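Local coordinates for protein phosphodiesterase (Trypanosoma brucei brucei, PDB 5H2Q) that is an all-helical phosphodiesterase of the HD superfamily that holds a zinc ion, a magnesium ion and the ligand LLI, at residues A[258-261]-A[262-266]; A[33-36]-A[37-40]; A[75-78]-A[79-82]. All coordinates share one frame; numbering follows the deposited sequence.

Contact 1 (A[258-261]-A[262-266]); sequences MAVT and EEFYR. With LLI ((4~{a}~{S},8~{a}~{R})-2-cycloheptyl-4-[4-methoxy-3-[2-(2-oxidanylideneimidazolidin-1-yl)ethoxy]phenyl]-4~{a},5,8,8~{a}-tetrahydrophthalazin-1-one), chain E.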
loop_
_atom_site.group_PDB
_atom_site.type_symbol
_atom_site.label_atom_id
_atom_site.label_comp_id
_atom_site.label_asym_id
_atom_site.label_seq_id
_atom_site.Cartn_x
_atom_site.Cartn_y
_atom_site.Cartn_z
ATOM N N MET A 258 -11.948 -11.123 3.597
ATOM C CA MET A 258 -13.046 -11.455 2.685
ATOM C C MET A 258 -12.770 -10.923 1.278
ATOM O O MET A 258 -12.941 -11.659 0.302
ATOM C CB MET A 258 -14.387 -10.920 3.208
ATOM C CG MET A 258 -14.882 -11.629 4.462
ATOM S SD MET A 258 -16.184 -10.689 5.316
ATOM C CE MET A 258 -17.509 -10.783 4.116
ATOM N N ALA A 259 -12.339 -9.647 1.177
ATOM C CA ALA A 259 -12.045 -8.973 -0.088
ATOM C C ALA A 259 -10.887 -9.675 -0.841
ATOM O O ALA A 259 -11.036 -9.954 -2.044
ATOM C CB ALA A 259 -11.699 -7.502 0.172
ATOM N N VAL A 260 -9.763 -9.970 -0.142
ATOM C CA VAL A 260 -8.617 -10.641 -0.772
ATOM C C VAL A 260 -9.010 -12.045 -1.275
ATOM O O VAL A 260 -8.622 -12.425 -2.381
ATOM C CB VAL A 260 -7.317 -10.655 0.076
ATOM C CG1 VAL A 260 -7.330 -11.744 1.156
ATOM C CG2 VAL A 260 -6.092 -10.808 -0.820
ATOM N N THR A 261 -9.806 -12.772 -0.473
ATOM C CA THR A 261 -10.314 -14.116 -0.819
ATOM C C THR A 261 -11.110 -14.052 -2.115
ATOM O O THR A 261 -10.801 -14.812 -3.033
ATOM C CB THR A 261 -11.133 -14.690 0.346
ATOM O OG1 THR A 261 -10.264 -14.829 1.449
ATOM C CG2 THR A 261 -11.758 -16.061 0.021
ATOM N N GLU A 262 -12.109 -13.133 -2.203
ATOM C CA GLU A 262 -12.935 -12.983 -3.395
ATOM C C GLU A 262 -12.080 -12.640 -4.606
ATOM O O GLU A 262 -12.244 -13.264 -5.654
ATOM C CB GLU A 262 -14.074 -11.968 -3.197
ATOM C CG GLU A 262 -15.007 -11.802 -4.393
ATOM C CD GLU A 262 -15.615 -13.066 -4.993
ATOM O OE1 GLU A 262 -15.851 -13.072 -6.221
ATOM O OE2 GLU A 262 -15.815 -14.062 -4.258
ATOM N N GLU A 263 -11.106 -11.725 -4.441
ATOM C CA GLU A 263 -10.238 -11.397 -5.565
ATOM C C GLU A 263 -9.434 -12.618 -6.039
ATOM O O GLU A 263 -9.438 -12.906 -7.236
ATOM C CB GLU A 263 -9.282 -10.253 -5.188
ATOM C CG GLU A 263 -8.517 -9.785 -6.410
ATOM C CD GLU A 263 -7.792 -8.497 -6.131
ATOM O OE1 GLU A 263 -8.461 -7.438 -6.086
ATOM O OE2 GLU A 263 -6.547 -8.542 -6.020
ATOM N N PHE A 264 -8.774 -13.337 -5.100
ATOM C CA PHE A 264 -7.964 -14.523 -5.368
ATOM C C PHE A 264 -8.787 -15.601 -6.076
ATOM O O PHE A 264 -8.336 -16.148 -7.077
ATOM C CB PHE A 264 -7.315 -15.049 -4.079
ATOM C CG PHE A 264 -6.050 -14.349 -3.621
ATOM C CD1 PHE A 264 -5.705 -13.093 -4.118
ATOM C CD2 PHE A 264 -5.230 -14.922 -2.662
ATOM C CE1 PHE A 264 -4.548 -12.440 -3.684
ATOM C CE2 PHE A 264 -4.065 -14.272 -2.229
ATOM C CZ PHE A 264 -3.732 -13.033 -2.744
ATOM N N TYR A 265 -10.034 -15.814 -5.619
ATOM C CA TYR A 265 -10.952 -16.791 -6.217
ATOM C C TYR A 265 -11.316 -16.436 -7.651
ATOM O O TYR A 265 -11.438 -17.341 -8.492
ATOM C CB TYR A 265 -12.224 -16.934 -5.354
ATOM C CG TYR A 265 -12.040 -17.734 -4.084
ATOM C CD1 TYR A 265 -10.844 -18.396 -3.816
ATOM C CD2 TYR A 265 -13.072 -17.854 -3.158
ATOM C CE1 TYR A 265 -10.690 -19.180 -2.678
ATOM C CE2 TYR A 265 -12.928 -18.633 -2.015
ATOM C CZ TYR A 265 -11.732 -19.284 -1.771
ATOM O OH TYR A 265 -11.574 -20.020 -0.625
ATOM N N ARG A 266 -11.458 -15.131 -7.962
ATOM C CA ARG A 266 -11.742 -14.702 -9.334
ATOM C C ARG A 266 -10.553 -14.992 -10.241
ATOM O O ARG A 266 -10.739 -15.297 -11.417
ATOM C CB ARG A 266 -12.107 -13.220 -9.402
ATOM C CG ARG A 266 -13.405 -12.917 -8.693
ATOM C CD ARG A 266 -13.922 -11.539 -8.998
ATOM N NE ARG A 266 -15.071 -11.236 -8.143
ATOM C CZ ARG A 266 -15.741 -10.089 -8.157
ATOM N NH1 ARG A 266 -15.389 -9.116 -8.991
ATOM N NH2 ARG A 266 -16.767 -9.906 -7.342
HETATM C C2 LLI E . -3.655 -12.013 2.436
HETATM C C3 LLI E . -4.308 -10.846 2.887
HETATM O O1 LLI E . -4.153 -13.204 2.905
HETATM C C12 LLI E . -0.806 -9.259 -0.676
HETATM C C14 LLI E . -0.441 -9.565 -2.152
HETATM C C15 LLI E . 0.534 -10.728 -2.303
HETATM C C16 LLI E . 0.416 -8.734 0.092
HETATM C C17 LLI E . 1.209 -7.718 -0.695
HETATM C C18 LLI E . 0.086 -8.298 -2.845
HETATM C C19 LLI E . 1.142 -7.605 -2.022
HETATM C C21 LLI E . 1.142 -12.949 -1.314
HETATM C C22 LLI E . 0.209 -14.196 -1.566
HETATM C C23 LLI E . 1.942 -13.029 0.023
HETATM C C24 LLI E . 0.862 -15.578 -1.631
HETATM C C25 LLI E . 2.857 -14.226 0.274
HETATM C C26 LLI E . 2.145 -15.519 0.690
HETATM C C27 LLI E . 1.196 -16.228 -0.289
HETATM C C28 LLI E . -3.506 -14.415 2.487
HETATM C C29 LLI E . -4.304 -15.555 3.051
HETATM C C4 LLI E . -2.653 -11.915 1.480
HETATM C C5 LLI E . -3.956 -9.610 2.354
HETATM C C6 LLI E . -2.300 -10.675 0.950
HETATM C C7 LLI E . -2.963 -9.532 1.391
HETATM O O8 LLI E . -5.254 -11.036 3.858
HETATM C C9 LLI E . -6.107 -9.934 4.185
HETATM C C10 LLI E . -1.235 -10.588 -0.077
HETATM N N11 LLI E . -0.695 -11.742 -0.430
HETATM N N13 LLI E . 0.301 -11.738 -1.372
HETATM O O20 LLI E . 1.423 -10.752 -3.138
HETATM N N30 LLI E . -5.518 -15.850 2.271
HETATM C C31 LLI E . -5.526 -15.887 0.807
HETATM C C32 LLI E . -6.789 -15.735 2.765
HETATM C C33 LLI E . -6.987 -16.180 0.488
HETATM N N34 LLI E . -7.652 -15.914 1.753
HETATM O O35 LLI E . -7.074 -15.550 3.941
#
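Val260 and Phe264, one helical turn apart, bring a methyl group over a ring. Val260 CG2 lies 3.6 Å above the ring plane of Phe264, displaced toward the rim, a CH-pi contact in which the branched chain crosses the aromatic one at a slant. The other branch serves the ligand: Val260 CG1, wedged between the backbone N and the carbonyl carbon (chi1 80°), reaches 3.5 Å from O8 of LLI. Phe264 also meets the ligand, its CD2 being 3.6 Å from C31 of the five-membered ring of LLI, while Phe282 stacks on the Phe264 ring.

The next pair repeats the theme with the chains side by side. Thr261 CG2 sits 3.5 Å above the plane of the Tyr265 ring, again off-centre. With OG1 beside its own backbone N (chi1 -63°), the threonine divides the work between its two branches: the methyl packs on the tyrosine, and Thr261 OG1 accepts a hydrogen bond from N34 of LLI at 2.8 Å. OG1 is also hydrogen-bonded to Ala257 O, so the hydroxyl has two partners. Beta-branched residues suit both places, one branch packing on the ring four residues on and the other turned to LLI.

Arg266 NE makes a nearly straight, 2.8 Å salt bridge to the anti lone pair of Glu262 OE1, in the guanidinium plane, and Arg284 takes OE2. Glu263 is buried, yet OE2 is hydrogen-bonded to His88 ND1 and OE1 to Tyr87 N, which lets a carboxylate sit there. The i to i+4 spacing of the alpha helix puts Val260, Thr261 and Phe264 on the side lining the LLI pocket of the phosphodiesterase fold.

Contact 2 (A[33-36]-A[37-40]); sequences LFQA and REST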
loop_
_atom_site.group_PDB
_atom_site.type_symbol
_atom_site.label_atom_id
_atom_site.label_comp_id
_atom_site.label_asym_id
_atom_site.label_seq_id
_atom_site.Cartn_x
_atom_site.Cartn_y
_atom_site.Cartn_z
ATOM N N LEU A 33 -11.923 2.341 7.698
ATOM C CA LEU A 33 -12.236 2.734 6.332
ATOM C C LEU A 33 -13.537 2.094 5.806
ATOM O O LEU A 33 -14.264 2.730 5.024
ATOM C CB LEU A 33 -11.028 2.424 5.399
ATOM C CG LEU A 33 -11.164 2.867 3.928
ATOM C CD1 LEU A 33 -11.418 4.387 3.786
ATOM C CD2 LEU A 33 -9.897 2.501 3.160
ATOM N N PHE A 34 -13.830 0.853 6.239
ATOM C CA PHE A 34 -15.049 0.145 5.821
ATOM C C PHE A 34 -16.285 0.906 6.275
ATOM O O PHE A 34 -17.192 1.112 5.476
ATOM C CB PHE A 34 -15.072 -1.290 6.347
ATOM C CG PHE A 34 -14.099 -2.182 5.608
ATOM C CD1 PHE A 34 -14.356 -2.589 4.297
ATOM C CD2 PHE A 34 -12.900 -2.550 6.189
ATOM C CE1 PHE A 34 -13.442 -3.379 3.600
ATOM C CE2 PHE A 34 -11.993 -3.381 5.500
ATOM C CZ PHE A 34 -12.259 -3.759 4.203
ATOM N N GLN A 35 -16.270 1.410 7.520
ATOM C CA GLN A 35 -17.383 2.205 8.042
ATOM C C GLN A 35 -17.479 3.563 7.305
ATOM O O GLN A 35 -18.580 3.979 6.949
ATOM C CB GLN A 35 -17.269 2.364 9.559
ATOM C CG GLN A 35 -18.548 2.901 10.195
ATOM C CD GLN A 35 -19.741 1.980 9.955
ATOM O OE1 GLN A 35 -19.743 0.821 10.364
ATOM N NE2 GLN A 35 -20.758 2.474 9.266
ATOM N N ALA A 36 -16.332 4.221 7.026
ATOM C CA ALA A 36 -16.313 5.481 6.262
ATOM C C ALA A 36 -16.943 5.264 4.855
ATOM O O ALA A 36 -17.718 6.096 4.388
ATOM C CB ALA A 36 -14.875 6.011 6.143
ATOM N N ARG A 37 -16.645 4.124 4.204
ATOM C CA ARG A 37 -17.231 3.802 2.894
ATOM C C ARG A 37 -18.742 3.522 3.021
ATOM O O ARG A 37 -19.532 3.952 2.169
ATOM C CB ARG A 37 -16.545 2.556 2.310
ATOM C CG ARG A 37 -15.084 2.766 1.903
ATOM C CD ARG A 37 -14.370 1.413 1.833
ATOM N NE ARG A 37 -14.897 0.585 0.748
ATOM C CZ ARG A 37 -14.402 -0.585 0.346
ATOM N NH1 ARG A 37 -13.340 -1.113 0.952
ATOM N NH2 ARG A 37 -14.972 -1.241 -0.653
ATOM N N GLU A 38 -19.121 2.760 4.058
ATOM C CA GLU A 38 -20.500 2.312 4.260
ATOM C C GLU A 38 -21.439 3.416 4.721
ATOM O O GLU A 38 -22.648 3.295 4.504
ATOM C CB GLU A 38 -20.536 1.099 5.210
ATOM C CG GLU A 38 -20.018 -0.171 4.542
ATOM C CD GLU A 38 -19.396 -1.242 5.422
ATOM O OE1 GLU A 38 -19.725 -1.307 6.630
ATOM O OE2 GLU A 38 -18.593 -2.042 4.883
ATOM N N SER A 39 -20.896 4.499 5.339
ATOM C CA SER A 39 -21.691 5.621 5.874
ATOM C C SER A 39 -21.823 6.805 4.928
ATOM O O SER A 39 -22.182 7.907 5.346
ATOM C CB SER A 39 -21.149 6.064 7.235
ATOM O OG SER A 39 -21.357 4.998 8.153
ATOM N N THR A 40 -21.597 6.565 3.633
ATOM C CA THR A 40 -21.769 7.554 2.568
ATOM C C THR A 40 -22.355 6.844 1.343
ATOM O O THR A 40 -22.246 5.629 1.223
ATOM C CB THR A 40 -20.430 8.236 2.197
ATOM O OG1 THR A 40 -20.664 9.226 1.196
ATOM C CG2 THR A 40 -19.400 7.238 1.679
HETATM O O HOH W 1 -21.028 -1.196 9.037
#
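Phe34 and Arg37 run side by side, pointing the same way, with the aromatic ring and the guanidinium inclined by only 28°. Their closest side-chain atoms are Phe34 CE1 and Arg37 NH1, at 3.5 Å, an oblique approach. Each flat group has a further aromatic neighbour: Arg37 makes a cation-pi contact with Tyr91, and the Phe34 ring meets Trp256 with the planes at about 60°. Arginine suits this place because its long aliphatic part can run past Leu33, Arg37 CD being 4.1 Å from Leu33 CG, before the bend at chi3 (67°) sets the charged end beside the ring.

Polar side chains gather on another side of the short helix. Ser39, the first residue to leave helical geometry, returns to the preceding turn: its N donates to Gln35 O at 2.9 Å, and its OG adds a weak bond to the same oxygen. Ser39 OG in turn accepts from Gln35 NE2 at 2.8 Å, lying practically in the amide plane, which, with the water at OE1, would help to hold the amide in one orientation. That water donates to Gln35 OE1 and to Glu38 OE1, at 2.7 Å each, while Glu38 OE2 is hydrogen-bonded to Gln255 NE2. Serine is apt because its short side chain keeps OG close to the backbone at the helix end, within reach of both Gln35 groups.

Within the fold, Leu33 and Ala36 rest on Ile50 and Thr40 on Val46 of helix 43-58, whereas Phe34 and Glu38 meet Trp256 and Gln255 of helix 250-274.

Contact 3 (A[75-78]-A[79-82]); sequences ILQC and RKKY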
loop_
_atom_site.group_PDB
_atom_site.type_symbol
_atom_site.label_atom_id
_atom_site.label_comp_id
_atom_site.label_asym_id
_atom_site.label_seq_id
_atom_site.Cartn_x
_atom_site.Cartn_y
_atom_site.Cartn_z
ATOM N N ILE A 75 -4.395 13.057 -6.560
ATOM C CA ILE A 75 -5.215 11.994 -5.966
ATOM C C ILE A 75 -6.294 11.528 -6.935
ATOM O O ILE A 75 -6.542 10.322 -7.068
ATOM C CB ILE A 75 -5.812 12.468 -4.622
ATOM C CG1 ILE A 75 -4.662 12.695 -3.596
ATOM C CG2 ILE A 75 -6.840 11.464 -4.093
ATOM C CD1 ILE A 75 -5.107 13.480 -2.330
ATOM N N LEU A 76 -6.923 12.483 -7.642
ATOM C CA LEU A 76 -7.963 12.100 -8.595
ATOM C C LEU A 76 -7.386 11.379 -9.814
ATOM O O LEU A 76 -8.010 10.432 -10.294
ATOM C CB LEU A 76 -8.864 13.294 -8.978
ATOM C CG LEU A 76 -9.547 13.951 -7.744
ATOM C CD1 LEU A 76 -10.228 15.225 -8.105
ATOM C CD2 LEU A 76 -10.515 13.029 -7.071
ATOM N N GLN A 77 -6.185 11.776 -10.281
ATOM C CA GLN A 77 -5.528 11.060 -11.399
ATOM C C GLN A 77 -5.202 9.621 -10.957
ATOM O O GLN A 77 -5.447 8.685 -11.711
ATOM C CB GLN A 77 -4.280 11.782 -11.902
ATOM C CG GLN A 77 -4.553 13.100 -12.621
ATOM C CD GLN A 77 -5.231 12.991 -13.986
ATOM O OE1 GLN A 77 -5.798 11.965 -14.384
ATOM N NE2 GLN A 77 -5.296 14.119 -14.678
ATOM N N CYS A 78 -4.735 9.431 -9.702
ATOM C CA CYS A 78 -4.495 8.090 -9.161
ATOM C C CYS A 78 -5.816 7.334 -9.168
ATOM O O CYS A 78 -5.869 6.233 -9.651
ATOM C CB CYS A 78 -3.931 8.145 -7.741
ATOM S SG CYS A 78 -2.202 8.658 -7.664
ATOM N N ARG A 79 -6.869 7.924 -8.586
ATOM C CA ARG A 79 -8.163 7.246 -8.452
ATOM C C ARG A 79 -8.680 6.714 -9.779
ATOM O O ARG A 79 -9.125 5.574 -9.838
ATOM C CB ARG A 79 -9.184 8.208 -7.848
ATOM C CG ARG A 79 -10.477 7.495 -7.474
ATOM C CD ARG A 79 -11.449 8.407 -6.766
ATOM N NE ARG A 79 -11.930 9.457 -7.661
ATOM C CZ ARG A 79 -12.889 10.327 -7.351
ATOM N NH1 ARG A 79 -13.440 10.316 -6.142
ATOM N NH2 ARG A 79 -13.288 11.231 -8.241
ATOM N N LYS A 80 -8.497 7.498 -10.853
ATOM C CA LYS A 80 -8.930 7.120 -12.220
ATOM C C LYS A 80 -8.289 5.837 -12.722
ATOM O O LYS A 80 -8.871 5.147 -13.560
ATOM C CB LYS A 80 -8.640 8.260 -13.215
ATOM C CG LYS A 80 -9.595 9.424 -13.061
ATOM C CD LYS A 80 -9.277 10.541 -14.036
ATOM C CE LYS A 80 -10.265 11.675 -13.938
ATOM N NZ LYS A 80 -11.648 11.246 -14.277
ATOM N N LYS A 81 -7.087 5.520 -12.225
ATOM C CA LYS A 81 -6.311 4.351 -12.644
ATOM C C LYS A 81 -6.525 3.122 -11.767
ATOM O O LYS A 81 -5.876 2.094 -12.007
ATOM C CB LYS A 81 -4.812 4.713 -12.757
ATOM C CG LYS A 81 -4.572 5.792 -13.800
ATOM C CD LYS A 81 -3.472 5.439 -14.767
ATOM C CE LYS A 81 -3.787 5.943 -16.157
ATOM N NZ LYS A 81 -4.166 4.833 -17.070
ATOM N N TYR A 82 -7.435 3.210 -10.758
ATOM C CA TYR A 82 -7.782 2.050 -9.942
ATOM C C TYR A 82 -9.048 1.421 -10.468
ATOM O O TYR A 82 -9.976 2.114 -10.911
ATOM C CB TYR A 82 -7.814 2.359 -8.439
ATOM C CG TYR A 82 -6.391 2.491 -7.911
ATOM C CD1 TYR A 82 -5.645 1.365 -7.576
ATOM C CD2 TYR A 82 -5.792 3.738 -7.770
ATOM C CE1 TYR A 82 -4.322 1.476 -7.147
ATOM C CE2 TYR A 82 -4.468 3.863 -7.355
ATOM C CZ TYR A 82 -3.739 2.726 -7.025
ATOM O OH TYR A 82 -2.420 2.821 -6.622
HETATM O O HOH W 2 -10.710 10.208 -10.073
#
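The carbonyl oxygen of Leu76 is gripped by the backbone N of Lys80, at 3.0 Å, and by a water that donates to it at 2.7 Å. The same water accepts from Arg79 NE at 2.8 Å, lying at the edge of the guanidinium and in its plane, so the arginine is tied back to its own helix. Leu76 also touches that group from above: Leu76 CD2 stands 3.5 Å over one face of the Arg79 guanidinium, off-centre, with the two side chains alongside each other. Arg79 reaches this position by leaving with CG anti to the backbone N (chi1 -171°) and bending at chi3. Its charge is met by Asp45 at NH1 and Glu12 at NH2, and Glu12 also pairs with Lys80 NZ; such balanced charges suit a partly buried arginine.

Farther on the chain tightens. Lys81 N donates to Cys78 O at 2.9 Å, a span of three residues rather than four, from well above the carbonyl plane. The ring of Tyr82 comes up to the same oxygen, Tyr82 CD2 lying 3.1 Å from Cys78 O. Tyrosine fits because its OH is hydrogen-bonded to Leu126 O and to the backbone N of Asp129, a zinc ligand; it is thus a second-shell residue that probably helps to position Asp129.

Helix 68-80 is packed among several others: Leu76 and Arg79 lean on Val16 of helix 10-17, Ile75 and Arg79 on Ala48 of helix 43-58, and Ile75 and Tyr82 on Phe90 and Val93 of helix 90-105.

Overall arrangement
Along the chain contact 2 comes first, contact 3 next and contact 1 last, each on its own helix: 33-38, 68-80 and 250-274. Their centres stand about 19 to 22 Å apart, and none touches another; contacts 1 and 2 come nearest, with about 6 Å between their closest atoms. Helix 43-58 packs against contacts 2 and 3, while helix 250-274, which carries contact 1, also supplies Gln255 and Trp256 to contact 2. The zinc and magnesium ions lie about 8 Å from the side chain of Tyr82 and about 9 Å from that of Glu263. The three contacts thus lie around the metal and ligand region, contact 1 lining the pocket and the other two set back from it.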